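Local atomic coordinates of Csc2 (PDB entry 4TXD), a protein that probably binds CRISPR RNA as the Cas7-family backbone subunit of a type I-D interference complex, and carries a bound zinc ion. Residues E127-A132 with K138-E143. Residues are numbered along the deposited sequence; the frame is centred on the assembly and turned at random.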
loop_
_atom_site.group_PDB
_atom_site.type_symbol
_atom_site.label_atom_id
_atom_site.label_comp_id
_atom_site.label_asym_id
_atom_site.label_seq_id
_atom_site.Cartn_x
_atom_site.Cartn_y
_atom_site.Cartn_z
ATOM N N GLU A 127 24.232 5.987 9.394
ATOM C CA GLU A 127 23.117 6.688 9.970
ATOM C C GLU A 127 21.815 5.892 10.064
ATOM O O GLU A 127 20.932 6.252 10.792
ATOM C CB GLU A 127 22.904 8.001 9.257
ATOM C CG GLU A 127 24.116 8.900 9.216
ATOM C CD GLU A 127 24.730 9.134 10.568
ATOM O OE1 GLU A 127 23.985 9.341 11.519
ATOM O OE2 GLU A 127 25.959 9.114 10.659
ATOM N N VAL A 128 21.717 4.798 9.347
ATOM C CA VAL A 128 20.522 3.994 9.353
ATOM C C VAL A 128 20.799 2.607 9.851
ATOM O O VAL A 128 20.322 2.236 10.876
ATOM C CB VAL A 128 19.871 3.961 7.952
ATOM C CG1 VAL A 128 18.847 2.854 7.798
ATOM C CG2 VAL A 128 19.250 5.301 7.662
ATOM N N ILE A 129 21.561 1.844 9.110
ATOM C CA ILE A 129 21.852 0.491 9.490
ATOM C C ILE A 129 22.576 0.384 10.820
ATOM O O ILE A 129 22.289 -0.467 11.604
ATOM C CB ILE A 129 22.640 -0.202 8.405
ATOM C CG1 ILE A 129 21.831 -0.187 7.138
ATOM C CG2 ILE A 129 22.989 -1.608 8.794
ATOM C CD1 ILE A 129 22.413 -1.029 6.058
ATOM N N GLY A 130 23.515 1.276 11.059
ATOM C CA GLY A 130 24.203 1.301 12.322
ATOM C C GLY A 130 23.285 1.610 13.480
ATOM O O GLY A 130 23.389 1.026 14.515
ATOM N N LYS A 131 22.382 2.538 13.267
ATOM C CA LYS A 131 21.414 2.889 14.259
ATOM C C LYS A 131 20.482 1.734 14.582
ATOM O O LYS A 131 20.127 1.534 15.696
ATOM C CB LYS A 131 20.637 4.094 13.824
ATOM C CG LYS A 131 19.535 4.445 14.778
ATOM C CD LYS A 131 19.256 5.925 14.763
ATOM C CE LYS A 131 18.018 6.274 15.567
ATOM N NZ LYS A 131 17.214 7.357 14.948
ATOM N N ALA A 132 20.122 0.970 13.572
ATOM C CA ALA A 132 19.338 -0.222 13.750
ATOM C C ALA A 132 20.065 -1.267 14.568
ATOM O O ALA A 132 19.485 -1.921 15.365
ATOM C CB ALA A 132 18.926 -0.783 12.416
ATOM N N LYS A 138 18.812 -7.390 14.169
ATOM C CA LYS A 138 19.772 -8.411 13.776
ATOM C C LYS A 138 20.085 -8.400 12.284
ATOM O O LYS A 138 21.201 -8.721 11.889
ATOM C CB LYS A 138 19.256 -9.797 14.178
ATOM C CG LYS A 138 19.286 -10.036 15.680
ATOM C CD LYS A 138 18.870 -11.461 16.018
ATOM C CE LYS A 138 18.907 -11.690 17.513
ATOM N NZ LYS A 138 18.417 -13.049 17.860
ATOM N N LYS A 139 19.128 -8.040 11.463
ATOM C CA LYS A 139 19.372 -8.003 10.040
ATOM C C LYS A 139 20.068 -6.723 9.631
ATOM O O LYS A 139 19.487 -5.874 9.028
ATOM C CB LYS A 139 18.073 -8.183 9.293
ATOM C CG LYS A 139 17.683 -9.635 9.176
ATOM C CD LYS A 139 17.099 -10.231 10.443
ATOM C CE LYS A 139 16.659 -11.674 10.250
ATOM N NZ LYS A 139 15.314 -11.785 9.659
ATOM N N VAL A 140 21.326 -6.604 9.996
ATOM C CA VAL A 140 22.023 -5.367 9.800
ATOM C C VAL A 140 23.290 -5.475 8.960
ATOM O O VAL A 140 24.280 -4.884 9.285
ATOM C CB VAL A 140 22.309 -4.694 11.139
ATOM C CG1 VAL A 140 21.004 -4.304 11.793
ATOM C CG2 VAL A 140 23.058 -5.626 12.034
ATOM N N SER A 141 23.223 -6.211 7.869
ATOM C CA SER A 141 24.337 -6.256 6.953
ATOM C C SER A 141 24.514 -4.907 6.293
ATOM O O SER A 141 23.569 -4.202 6.090
ATOM C CB SER A 141 24.103 -7.317 5.904
ATOM O OG SER A 141 24.952 -7.142 4.817
ATOM N N GLU A 142 25.739 -4.542 5.975
ATOM C CA GLU A 142 25.982 -3.285 5.286
ATOM C C GLU A 142 25.424 -3.313 3.877
ATOM O O GLU A 142 25.121 -2.306 3.323
ATOM C CB GLU A 142 27.464 -2.960 5.251
ATOM C CG GLU A 142 28.058 -2.623 6.608
ATOM C CD GLU A 142 29.512 -2.181 6.518
ATOM O OE1 GLU A 142 30.126 -2.334 5.460
ATOM O OE2 GLU A 142 30.031 -1.692 7.525
ATOM N N GLU A 143 25.303 -4.490 3.307
ATOM C CA GLU A 143 24.543 -4.659 2.071
ATOM C C GLU A 143 23.075 -4.808 2.440
ATOM O O GLU A 143 22.645 -5.904 2.778
ATOM C CB GLU A 143 25.022 -5.882 1.280
ATOM C CG GLU A 143 26.522 -5.914 1.047
ATOM C CD GLU A 143 27.087 -4.536 0.770
ATOM O OE1 GLU A 143 26.739 -3.954 -0.282
ATOM O OE2 GLU A 143 27.863 -4.032 1.615
#
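Ile129 and Ala132, on one face of helix 118-134, meet Val140 and the backbone beyond it in a small apolar contact where the chain turns back along the helix it has just left, on its way to the zinc site. The pairing is closest between Ile129 and Val140, whose CA atoms are 5.9 Å apart. Ile129 works through two branches. Its CG2, anti to the backbone N, lies 3.9 Å from Val140 CB and 3.6 Å from Val140 O. CG1, anti to the carbonyl carbon, leads through an extended chain (chi2 -171°) to CD1, which reaches Ser141 O at 3.4 Å and, more loosely, Glu142 O. One isoleucine thus lies along three successive peptide carbonyls of the loop. A turn further along the helix, Ala132 CB meets Val140 CG1 at 4.1 Å; Val140 CG1 also lies 4.1 Å from Ile129 O, so Val140 sits over the helix between the two residues. An alanine in place of Ile129 would probably open a gap beneath Val140 and strip the carbonyls of Val140 and Ser141 of the branches that lie against them. Around the contact, Trp144 touches Ile129, while Phe167 from a loop and Ile352 from helix 343-365 touch Ala132. Just before Val140, Lys139 centres an inverse gamma turn; the Val140 side chain comes about 7 Å from that of the zinc ligand Asp165. Between the two segments aliphatic carbons meet aliphatic carbons and carbonyl oxygens, a fit of shape, while the salt bridge of Glu143 with Lys121 probably helps hold the loop to the same helix.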